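Local atomic coordinates of Non-structural protein NS1 (Murine minute virus, PDB entry 4R94), a protein that nicks viral DNA at the replication origin through its N-terminal nuclease domain, the part in this structure, and unwinds it with an ATP-driven helicase. Residues F26-K31 and V130-K135; D54-L59 and V94-F99; F99-T104 and K143-Q148; Q148-W153 and E181-L186. All blocks are in the same frame, centred on the assembly; numbering follows the deposited sequence.

Contact 1. Residues F26-K31 and V130-K135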
# COMPACT_ATOMS: atom_id res chain seq x y z
N PHE A 26 -7.42 -10.80 1.78
CA PHE A 26 -8.04 -9.56 2.22
C PHE A 26 -7.64 -8.41 1.30
O PHE A 26 -6.57 -8.42 0.70
CB PHE A 26 -7.62 -9.18 3.64
CG PHE A 26 -8.01 -10.17 4.71
CD1 PHE A 26 -9.28 -10.71 4.77
CD2 PHE A 26 -7.09 -10.50 5.70
CE1 PHE A 26 -9.62 -11.60 5.79
CE2 PHE A 26 -7.43 -11.39 6.70
CZ PHE A 26 -8.69 -11.95 6.74
N SER A 27 -8.49 -7.40 1.24
CA SER A 27 -8.18 -6.17 0.54
C SER A 27 -8.24 -5.02 1.53
O SER A 27 -9.28 -4.78 2.15
CB SER A 27 -9.16 -5.95 -0.61
OG SER A 27 -9.05 -4.62 -1.13
N PHE A 28 -7.11 -4.35 1.72
CA PHE A 28 -7.03 -3.17 2.59
C PHE A 28 -6.63 -1.92 1.80
O PHE A 28 -5.99 -2.01 0.76
CB PHE A 28 -5.98 -3.35 3.70
CG PHE A 28 -6.24 -4.50 4.62
CD1 PHE A 28 -7.17 -4.39 5.65
CD2 PHE A 28 -5.54 -5.69 4.48
CE1 PHE A 28 -7.40 -5.43 6.51
CE2 PHE A 28 -5.77 -6.76 5.35
CZ PHE A 28 -6.72 -6.62 6.35
N VAL A 29 -7.00 -0.75 2.31
CA VAL A 29 -6.41 0.49 1.84
C VAL A 29 -5.84 1.25 3.03
O VAL A 29 -6.50 1.44 4.06
CB VAL A 29 -7.44 1.38 1.10
CG1 VAL A 29 -6.81 2.69 0.70
CG2 VAL A 29 -7.94 0.66 -0.14
N PHE A 30 -4.57 1.63 2.90
CA PHE A 30 -3.89 2.48 3.87
C PHE A 30 -3.98 3.89 3.35
O PHE A 30 -3.68 4.15 2.18
CB PHE A 30 -2.43 2.06 4.05
CG PHE A 30 -2.23 0.78 4.84
CD1 PHE A 30 -2.57 -0.45 4.31
CD2 PHE A 30 -1.65 0.83 6.11
CE1 PHE A 30 -2.36 -1.63 5.03
CE2 PHE A 30 -1.43 -0.33 6.84
CZ PHE A 30 -1.78 -1.56 6.31
N LYS A 31 -4.41 4.82 4.20
CA LYS A 31 -4.51 6.20 3.73
C LYS A 31 -4.21 7.18 4.84
O LYS A 31 -3.89 6.79 5.96
CB LYS A 31 -5.90 6.47 3.15
CG LYS A 31 -6.99 6.37 4.18
CD LYS A 31 -8.36 6.41 3.49
CE LYS A 31 -9.47 6.08 4.45
NZ LYS A 31 -10.77 5.92 3.72
N VAL A 130 -3.44 -2.77 -0.34
CA VAL A 130 -2.77 -3.99 0.06
C VAL A 130 -3.68 -5.20 -0.10
O VAL A 130 -4.78 -5.23 0.47
CB VAL A 130 -2.29 -3.93 1.52
CG1 VAL A 130 -1.59 -5.25 1.90
CG2 VAL A 130 -1.39 -2.73 1.71
N LEU A 131 -3.22 -6.19 -0.84
CA LEU A 131 -3.87 -7.49 -0.85
C LEU A 131 -3.00 -8.43 -0.03
O LEU A 131 -1.79 -8.47 -0.25
CB LEU A 131 -4.02 -8.03 -2.28
CG LEU A 131 -4.78 -7.14 -3.27
CD1 LEU A 131 -4.90 -7.87 -4.62
CD2 LEU A 131 -6.15 -6.74 -2.72
N ILE A 132 -3.58 -9.17 0.89
CA ILE A 132 -2.76 -10.09 1.69
C ILE A 132 -3.57 -11.29 2.18
O ILE A 132 -4.71 -11.15 2.63
CB ILE A 132 -2.12 -9.35 2.91
CG1 ILE A 132 -1.20 -10.28 3.70
CG2 ILE A 132 -3.20 -8.75 3.81
CD1 ILE A 132 -0.28 -9.53 4.65
N GLY A 133 -2.96 -12.47 2.07
CA GLY A 133 -3.61 -13.68 2.51
C GLY A 133 -2.66 -14.86 2.49
O GLY A 133 -1.45 -14.72 2.25
N GLY A 134 -3.22 -16.04 2.75
CA GLY A 134 -2.43 -17.26 2.75
C GLY A 134 -3.11 -18.31 3.60
O GLY A 134 -4.22 -18.11 4.07
N LYS A 135 -2.43 -19.44 3.79
CA LYS A 135 -3.00 -20.56 4.52
C LYS A 135 -3.37 -20.22 5.97
O LYS A 135 -4.33 -20.76 6.52
CB LYS A 135 -2.04 -21.76 4.49
CG LYS A 135 -0.68 -21.51 5.12
CD LYS A 135 0.16 -22.77 5.11
CE LYS A 135 1.45 -22.60 5.91
NZ LYS A 135 1.20 -22.36 7.36
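Val130 O accepts the backbone N-H of Phe28 at 2.8 Å in an almost straight bond (179° at the hydrogen), and Ser27 CA lies 3.5 Å from the same Val130 O in a CA-H...O contact. Val130 N returns a bond to Phe28 O, so these two residues form a hydrogen-bonded pair of antiparallel strands 24-31 and 125-134. Two residues along, Phe26 and Ile132 are joined the same way. Ser27 and Leu131, between them, are a non-hydrogen-bonded pair, with Leu131 CD2 3.8 Å from Ser27 CB on one face of the sheet. The other face carries the aromatic residues. Ile132 CG2 meets the Phe28 ring at its edge, 3.6 Å from CE2 and close to the ring plane. Val130 sets CG2 anti to its carbonyl carbon, which brings that methyl within 3.6 Å of Phe30 CE1. Helices 81-104 and 142-160 cover this face: Leu98 packs on Val130, and Trp145 on Phe26 and Phe28. The oily face thus binds the sheet to its helices, while the paired backbone bonds set the register of strand 125-134, which carries the magnesium ligands His127 and His129 of the nuclease site; the third ligand, Glu119, comes from neighbouring strand 112-121.

Contact 2. Residues D54-L59 and V94-F99; sequences DELKSL and VKKCLF
Lys95 and Lys96 meet helix 54-70 where it crosses helix 81-104, a helix-helix pair of the nuclease domain whose local axes come within 10.2 Å at 128°. Lys95 offers its aliphatic base to the other helix, with CB 4.1 Å from Leu59 CD1. Its extended chain carries the ammonium away to Asp91 and Ser231, and a water donating to Leu59 O also makes a weak, 3.4 Å bond with Lys95 NZ. At Lys96 the chain bends at chi2 and swings its end across to Glu55, where NZ forms a salt bridge of 2.6 Å with OE1. The ammonium comes from above the carboxylate plane, 41° out of it, and Glu53 is its second acidic partner; two carboxylates round one lysine would probably favour its charged form. The base of Lys96 meanwhile lies against Leu56, whose side chain crosses it at about a right angle. Phe99 closes the row with one ring edge turned to helix 54-70. Glu55 and Leu59 share that edge: the carboxylate plane is only 12° from the ring plane, Glu55 OE2 lies 3.3 Å from Phe99 CD2, and Leu59 CD2 is 3.9 Å from Phe99 CE2.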
# COMPACT_ATOMS: atom_id res chain seq x y z
N ASP A 54 16.34 -0.19 11.81
CA ASP A 54 17.04 -0.93 10.75
C ASP A 54 16.10 -1.51 9.69
O ASP A 54 16.37 -1.37 8.50
CB ASP A 54 17.89 -2.05 11.35
CG ASP A 54 19.21 -1.56 11.89
OD1 ASP A 54 19.65 -0.45 11.49
OD2 ASP A 54 19.82 -2.27 12.72
N GLU A 55 15.04 -2.18 10.13
CA GLU A 55 14.10 -2.81 9.19
C GLU A 55 13.43 -1.77 8.31
O GLU A 55 13.29 -1.96 7.11
CB GLU A 55 13.04 -3.63 9.93
CG GLU A 55 12.04 -4.30 8.97
CD GLU A 55 11.04 -5.20 9.68
OE1 GLU A 55 10.92 -5.12 10.92
OE2 GLU A 55 10.36 -6.00 9.00
N LEU A 56 13.00 -0.67 8.93
CA LEU A 56 12.38 0.43 8.21
C LEU A 56 13.31 1.01 7.14
O LEU A 56 12.91 1.25 6.01
CB LEU A 56 11.98 1.52 9.19
CG LEU A 56 10.71 2.32 8.95
CD1 LEU A 56 9.51 1.42 8.57
CD2 LEU A 56 10.43 3.14 10.20
N LYS A 57 14.58 1.22 7.52
CA LYS A 57 15.55 1.72 6.55
C LYS A 57 15.70 0.78 5.37
O LYS A 57 15.75 1.22 4.21
CB LYS A 57 16.91 1.94 7.24
CG LYS A 57 16.90 3.09 8.22
CD LYS A 57 18.20 3.13 9.03
CE LYS A 57 19.37 3.50 8.15
NZ LYS A 57 19.13 4.81 7.50
N SER A 58 15.75 -0.52 5.65
CA SER A 58 15.89 -1.54 4.61
C SER A 58 14.68 -1.53 3.69
O SER A 58 14.80 -1.66 2.46
CB SER A 58 16.07 -2.92 5.25
OG SER A 58 16.25 -3.92 4.26
N LEU A 59 13.50 -1.38 4.28
CA LEU A 59 12.27 -1.35 3.49
C LEU A 59 12.23 -0.11 2.61
O LEU A 59 11.81 -0.19 1.44
CB LEU A 59 11.04 -1.41 4.40
CG LEU A 59 10.79 -2.79 5.01
CD1 LEU A 59 9.77 -2.72 6.14
CD2 LEU A 59 10.34 -3.77 3.94
N VAL A 94 3.84 1.03 5.69
CA VAL A 94 2.78 0.07 5.40
C VAL A 94 3.29 -1.35 5.62
O VAL A 94 2.66 -2.15 6.34
CB VAL A 94 2.27 0.23 3.96
CG1 VAL A 94 1.33 -0.93 3.60
CG2 VAL A 94 1.53 1.57 3.82
N LYS A 95 4.45 -1.66 5.05
CA LYS A 95 5.00 -3.00 5.18
C LYS A 95 5.39 -3.31 6.62
O LYS A 95 5.17 -4.44 7.07
CB LYS A 95 6.18 -3.17 4.23
CG LYS A 95 5.69 -3.22 2.80
CD LYS A 95 6.78 -3.21 1.77
CE LYS A 95 6.13 -3.32 0.38
NZ LYS A 95 7.16 -3.26 -0.70
N LYS A 96 5.93 -2.33 7.34
CA LYS A 96 6.21 -2.52 8.77
C LYS A 96 4.94 -2.95 9.50
O LYS A 96 4.98 -3.87 10.32
CB LYS A 96 6.77 -1.25 9.41
CG LYS A 96 7.22 -1.46 10.85
CD LYS A 96 8.51 -2.24 10.89
CE LYS A 96 9.04 -2.36 12.32
NZ LYS A 96 10.36 -3.03 12.34
N CYS A 97 3.81 -2.31 9.18
CA CYS A 97 2.55 -2.65 9.84
C CYS A 97 2.13 -4.08 9.55
O CYS A 97 1.72 -4.82 10.45
CB CYS A 97 1.43 -1.70 9.40
SG CYS A 97 1.66 -0.03 10.01
N LEU A 98 2.22 -4.46 8.28
CA LEU A 98 1.86 -5.81 7.86
C LEU A 98 2.74 -6.81 8.60
O LEU A 98 2.24 -7.81 9.13
CB LEU A 98 2.03 -5.98 6.35
CG LEU A 98 1.18 -5.09 5.45
CD1 LEU A 98 1.64 -5.28 4.01
CD2 LEU A 98 -0.30 -5.40 5.61
N PHE A 99 4.04 -6.55 8.62
CA PHE A 99 4.98 -7.50 9.23
C PHE A 99 4.78 -7.59 10.75
O PHE A 99 4.92 -8.67 11.32
CB PHE A 99 6.42 -7.12 8.89
CG PHE A 99 6.73 -7.19 7.41
CD1 PHE A 99 5.91 -7.88 6.54
CD2 PHE A 99 7.85 -6.54 6.90
CE1 PHE A 99 6.20 -7.94 5.19
CE2 PHE A 99 8.14 -6.60 5.55
CZ PHE A 99 7.32 -7.29 4.71
O HOH W 1 9.59 -1.41 0.76

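Contact 3. Residues F99-T104 and K143-Q148; sequences FEVLNT and KWWRRQ
Val101 sets CG1 over the six-membered ring of Trp145, 3.4 Å from the ring centroid and 9° off the ring normal, a CH-pi contact. The same methyl reaches a second tryptophan, lying 3.6 Å from Trp144 CZ3, so it sits on Trp145 with the rim of Trp144 beside it. Trp144 CZ3 stands above the face of Trp145 that Val101 CG1 also covers. Leu102 comes to Trp145 in another way, with CD2 at the ring edge 3.7 Å from CH2. Thr104 likewise uses an edge, placing CG2 near the plane of Trp144 and 3.8 Å from its CH2. The setting is a pair of helices, 81-104 and 142-160, crossing at 127° with local axes 10.6 Å apart on the face of the sheet that carries Phe26 and Phe28. Val101 CG2, anti to the carbonyl carbon, turns to the next turn of helix 142-160 and rests 3.9 Å from Gln148 CB. Gln148 bends at chi2 (-63°), and its CG sits over the centre of the Trp144 ring, 3.3 Å above the plane. At the more exposed end of the contact one water replaces direct polar bonding: it donates to Gln148 OE1 at 2.8 Å and is also hydrogen-bonded to the hydroxyl of Thr104. Lys105 adds a cation-pi contact to Trp144.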
# COMPACT_ATOMS: atom_id res chain seq x y z
N PHE A 99 4.04 -6.55 8.62
CA PHE A 99 4.98 -7.50 9.23
C PHE A 99 4.78 -7.59 10.75
O PHE A 99 4.92 -8.67 11.32
CB PHE A 99 6.42 -7.12 8.89
CG PHE A 99 6.73 -7.19 7.41
CD1 PHE A 99 5.91 -7.88 6.54
CD2 PHE A 99 7.85 -6.54 6.90
CE1 PHE A 99 6.20 -7.94 5.19
CE2 PHE A 99 8.14 -6.60 5.55
CZ PHE A 99 7.32 -7.29 4.71
N GLU A 100 4.43 -6.48 11.39
CA GLU A 100 4.15 -6.49 12.82
C GLU A 100 2.95 -7.37 13.13
O GLU A 100 2.98 -8.12 14.11
CB GLU A 100 3.92 -5.06 13.33
CG GLU A 100 5.21 -4.26 13.38
CD GLU A 100 5.05 -2.83 13.85
OE1 GLU A 100 4.08 -2.16 13.43
OE2 GLU A 100 5.92 -2.36 14.62
N VAL A 101 1.91 -7.32 12.29
CA VAL A 101 0.75 -8.15 12.55
C VAL A 101 1.06 -9.62 12.24
O VAL A 101 0.63 -10.50 12.98
CB VAL A 101 -0.48 -7.66 11.75
CG1 VAL A 101 -1.68 -8.56 12.01
CG2 VAL A 101 -0.78 -6.23 12.21
N LEU A 102 1.84 -9.87 11.19
CA LEU A 102 2.28 -11.24 10.91
C LEU A 102 3.02 -11.83 12.12
O LEU A 102 2.80 -12.99 12.48
CB LEU A 102 3.18 -11.30 9.68
CG LEU A 102 2.51 -11.04 8.32
CD1 LEU A 102 3.57 -11.01 7.24
CD2 LEU A 102 1.47 -12.10 8.04
N ASN A 103 3.88 -11.03 12.74
CA ASN A 103 4.61 -11.48 13.93
C ASN A 103 3.64 -11.85 15.05
O ASN A 103 3.80 -12.88 15.71
CB ASN A 103 5.58 -10.41 14.43
CG ASN A 103 6.87 -10.38 13.64
OD1 ASN A 103 7.23 -11.35 12.97
ND2 ASN A 103 7.59 -9.27 13.72
N THR A 104 2.62 -11.02 15.25
CA THR A 104 1.62 -11.27 16.28
C THR A 104 1.00 -12.65 16.12
O THR A 104 0.75 -13.35 17.10
CB THR A 104 0.53 -10.19 16.26
OG1 THR A 104 1.10 -8.96 16.73
CG2 THR A 104 -0.64 -10.56 17.16
N LYS A 143 -11.82 -8.40 10.21
CA LYS A 143 -12.06 -7.27 11.10
C LYS A 143 -10.93 -7.06 12.10
O LYS A 143 -10.52 -5.92 12.33
CB LYS A 143 -13.37 -7.47 11.86
CG LYS A 143 -14.61 -7.28 11.00
CD LYS A 143 -15.79 -8.01 11.62
CE LYS A 143 -17.11 -7.38 11.20
NZ LYS A 143 -17.28 -6.05 11.84
N TRP A 144 -10.45 -8.15 12.69
CA TRP A 144 -9.31 -8.09 13.60
C TRP A 144 -8.07 -7.56 12.89
O TRP A 144 -7.35 -6.73 13.44
CB TRP A 144 -9.02 -9.48 14.18
CG TRP A 144 -7.88 -9.53 15.15
CD1 TRP A 144 -7.96 -9.39 16.51
CD2 TRP A 144 -6.50 -9.75 14.85
NE1 TRP A 144 -6.70 -9.51 17.07
CE2 TRP A 144 -5.79 -9.73 16.07
CE3 TRP A 144 -5.79 -9.96 13.67
CZ2 TRP A 144 -4.41 -9.91 16.14
CZ3 TRP A 144 -4.42 -10.15 13.74
CH2 TRP A 144 -3.75 -10.12 14.96
N TRP A 145 -7.84 -8.02 11.66
CA TRP A 145 -6.68 -7.59 10.90
C TRP A 145 -6.76 -6.09 10.64
O TRP A 145 -5.77 -5.37 10.83
CB TRP A 145 -6.56 -8.37 9.58
CG TRP A 145 -5.56 -9.50 9.67
CD1 TRP A 145 -5.81 -10.77 10.10
CD2 TRP A 145 -4.17 -9.45 9.33
NE1 TRP A 145 -4.65 -11.52 10.05
CE2 TRP A 145 -3.64 -10.73 9.58
CE3 TRP A 145 -3.33 -8.44 8.83
CZ2 TRP A 145 -2.29 -11.03 9.36
CZ3 TRP A 145 -1.99 -8.75 8.60
CH2 TRP A 145 -1.49 -10.03 8.87
N ARG A 146 -7.93 -5.60 10.22
CA ARG A 146 -8.07 -4.17 9.97
C ARG A 146 -7.80 -3.36 11.22
O ARG A 146 -7.12 -2.33 11.18
CB ARG A 146 -9.46 -3.82 9.43
CG ARG A 146 -9.56 -2.37 8.89
CD ARG A 146 -10.92 -1.72 9.19
NE ARG A 146 -11.09 -1.51 10.63
CZ ARG A 146 -10.53 -0.53 11.32
NH1 ARG A 146 -9.75 0.36 10.71
NH2 ARG A 146 -10.75 -0.42 12.63
N ARG A 147 -8.33 -3.81 12.36
CA ARG A 147 -8.11 -3.08 13.60
C ARG A 147 -6.64 -3.03 14.01
O ARG A 147 -6.13 -1.97 14.36
CB ARG A 147 -8.94 -3.70 14.73
CG ARG A 147 -8.76 -2.96 16.05
CD ARG A 147 -9.81 -3.38 17.06
NE ARG A 147 -9.86 -4.83 17.22
CZ ARG A 147 -9.04 -5.53 18.00
NH1 ARG A 147 -8.10 -4.90 18.70
NH2 ARG A 147 -9.15 -6.85 18.08
N GLN A 148 -5.96 -4.17 13.95
CA GLN A 148 -4.56 -4.26 14.33
C GLN A 148 -3.70 -3.41 13.41
O GLN A 148 -2.81 -2.67 13.87
CB GLN A 148 -4.07 -5.70 14.30
CG GLN A 148 -4.73 -6.57 15.35
CD GLN A 148 -4.40 -6.10 16.75
OE1 GLN A 148 -3.25 -5.76 17.03
NE2 GLN A 148 -5.39 -6.07 17.62
O HOH W 2 -0.80 -7.17 17.02

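Contact 4. Residues Q148-W153 and E181-L186; sequences QLNVYW and EWVTLL
Val183 packs tightly against Trp153 and Asn150 in this helix-on-sheet contact, in which helix 142-160 lies against the short strand 183-185, beside strand 24-31 in the antiparallel sheet. The helix and strand segments run nearly antiparallel, at 166°. Val183 CG2, anti to its own carbonyl carbon, fits between Trp153 and the helix backbone, 3.6 Å from Trp153 CD1 and 3.7 Å from Asn150 CA. Trp153 reaches the strand because its CG is anti to the backbone N (chi1 179°). Trp182 CB meets the edge of the Trp153 indole near its plane, 3.9 Å from Trp153 CD1, and the two tryptophan side chains cross at about a right angle. Trp153 NE1 gives a hydrogen bond to Lys31 O on strand 24-31, whose Phe30 packs edge-to-face with Trp153. Leu149 touches the valine more lightly, its CB 4.2 Å from Val183 CG1. Toward solvent the contact thins out at Glu181, where little beyond the backbone meets the helix. Glu181, with positive phi, is the C-prime residue of the Schellman motif that ends helix 167-179. Buried Asn150 bridges both regions: ND2 binds Ala177 O near that helix end, while OD1 takes a bond from Arg146 NH1. The same oxygen also receives a weak but fairly straight hydrogen bond, 165° at the hydrogen, from Val183 N, with Asn150 OD1 3.2 Å away.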
# COMPACT_ATOMS: atom_id res chain seq x y z
N GLN A 148 -5.96 -4.17 13.95
CA GLN A 148 -4.56 -4.26 14.33
C GLN A 148 -3.70 -3.41 13.41
O GLN A 148 -2.81 -2.67 13.87
CB GLN A 148 -4.07 -5.70 14.30
CG GLN A 148 -4.73 -6.57 15.35
CD GLN A 148 -4.40 -6.10 16.75
OE1 GLN A 148 -3.25 -5.76 17.03
NE2 GLN A 148 -5.39 -6.07 17.62
N LEU A 149 -3.96 -3.53 12.12
CA LEU A 149 -3.25 -2.73 11.14
C LEU A 149 -3.45 -1.25 11.40
O LEU A 149 -2.50 -0.48 11.27
CB LEU A 149 -3.69 -3.09 9.71
CG LEU A 149 -3.14 -4.42 9.17
CD1 LEU A 149 -3.71 -4.66 7.77
CD2 LEU A 149 -1.59 -4.49 9.16
N ASN A 150 -4.66 -0.83 11.77
CA ASN A 150 -4.90 0.59 12.01
C ASN A 150 -4.17 1.04 13.28
O ASN A 150 -3.69 2.17 13.34
CB ASN A 150 -6.40 0.88 12.13
CG ASN A 150 -6.77 2.27 11.65
OD1 ASN A 150 -7.85 2.48 11.14
ND2 ASN A 150 -5.86 3.22 11.79
N VAL A 151 -4.06 0.16 14.27
CA VAL A 151 -3.25 0.49 15.46
C VAL A 151 -1.81 0.80 15.08
O VAL A 151 -1.27 1.85 15.44
CB VAL A 151 -3.27 -0.64 16.51
CG1 VAL A 151 -2.23 -0.36 17.61
CG2 VAL A 151 -4.66 -0.76 17.10
N TYR A 152 -1.18 -0.11 14.34
CA TYR A 152 0.23 0.10 13.99
C TYR A 152 0.42 1.26 13.01
O TYR A 152 1.40 2.00 13.12
CB TYR A 152 0.83 -1.18 13.41
CG TYR A 152 1.00 -2.26 14.47
CD1 TYR A 152 1.78 -2.03 15.60
CD2 TYR A 152 0.38 -3.49 14.33
CE1 TYR A 152 1.93 -3.01 16.57
CE2 TYR A 152 0.52 -4.47 15.29
CZ TYR A 152 1.29 -4.23 16.40
OH TYR A 152 1.42 -5.22 17.36
N TRP A 153 -0.54 1.44 12.10
CA TRP A 153 -0.45 2.52 11.12
C TRP A 153 -0.51 3.87 11.82
O TRP A 153 0.32 4.76 11.57
CB TRP A 153 -1.59 2.36 10.09
CG TRP A 153 -1.70 3.39 8.99
CD1 TRP A 153 -2.81 4.12 8.68
CD2 TRP A 153 -0.70 3.73 8.01
NE1 TRP A 153 -2.57 4.91 7.57
CE2 TRP A 153 -1.27 4.70 7.16
CE3 TRP A 153 0.63 3.32 7.79
CZ2 TRP A 153 -0.57 5.27 6.09
CZ3 TRP A 153 1.32 3.88 6.72
CH2 TRP A 153 0.73 4.86 5.90
N GLU A 181 -10.61 5.53 10.80
CA GLU A 181 -10.26 4.34 10.04
C GLU A 181 -9.37 4.64 8.85
O GLU A 181 -9.77 4.47 7.69
CB GLU A 181 -11.53 3.63 9.56
CG GLU A 181 -12.36 3.08 10.71
CD GLU A 181 -13.40 2.07 10.25
OE1 GLU A 181 -13.77 2.06 9.06
OE2 GLU A 181 -13.83 1.27 11.10
N TRP A 182 -8.14 5.06 9.14
CA TRP A 182 -7.18 5.32 8.08
C TRP A 182 -6.60 4.02 7.50
O TRP A 182 -5.76 4.06 6.61
CB TRP A 182 -6.05 6.22 8.59
CG TRP A 182 -6.48 7.66 8.78
CD1 TRP A 182 -7.75 8.16 8.74
CD2 TRP A 182 -5.62 8.77 9.04
NE1 TRP A 182 -7.73 9.52 8.97
CE2 TRP A 182 -6.43 9.92 9.15
CE3 TRP A 182 -4.23 8.91 9.19
CZ2 TRP A 182 -5.91 11.19 9.41
CZ3 TRP A 182 -3.71 10.17 9.45
CH2 TRP A 182 -4.55 11.29 9.55
N VAL A 183 -7.02 2.87 8.04
CA VAL A 183 -6.90 1.63 7.29
C VAL A 183 -8.30 1.10 7.07
O VAL A 183 -9.02 0.87 8.04
CB VAL A 183 -6.09 0.55 8.01
CG1 VAL A 183 -6.04 -0.70 7.16
CG2 VAL A 183 -4.66 1.05 8.32
N THR A 184 -8.70 0.91 5.81
CA THR A 184 -10.02 0.36 5.51
C THR A 184 -9.90 -1.09 5.05
O THR A 184 -8.87 -1.51 4.54
CB THR A 184 -10.76 1.18 4.44
OG1 THR A 184 -10.05 1.13 3.19
CG2 THR A 184 -10.92 2.62 4.86
N LEU A 185 -11.00 -1.84 5.22
CA LEU A 185 -11.11 -3.23 4.81
C LEU A 185 -12.28 -3.38 3.85
O LEU A 185 -13.37 -2.87 4.12
CB LEU A 185 -11.30 -4.13 6.04
CG LEU A 185 -11.76 -5.56 5.79
CD1 LEU A 185 -10.63 -6.42 5.25
CD2 LEU A 185 -12.34 -6.13 7.09
N LEU A 186 -12.07 -4.06 2.73
CA LEU A 186 -13.15 -4.27 1.76
C LEU A 186 -14.22 -5.16 2.36
O LEU A 186 -13.93 -6.24 2.88
CB LEU A 186 -12.62 -4.90 0.47
CG LEU A 186 -13.70 -5.03 -0.61
CD1 LEU A 186 -14.07 -3.65 -1.13
CD2 LEU A 186 -13.23 -5.93 -1.75

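In the fold
All four contacts belong to the nuclease domain. Contact 1 joins two strands of the central antiparallel sheet; contact 4 reaches the same sheet through strand 183-185, a neighbour of strand 24-31, and their centres lie about 10 Å apart. Contacts 2 and 3 share helix 81-104 and Phe99, while contacts 3 and 4, about 9 Å apart, share helix 142-160 and Gln148. Along the chain, contacts 2, 3 and 4 follow in series; contact 2 falls between the strands of contact 1, and contact 3 alternates with them. Helix 54-70 joins this helical layer through contact 2. The sheet whose strands 112-121 and 125-134 supply the magnesium ligands thus has helices 81-104 and 142-160 packed on its Phe28 face.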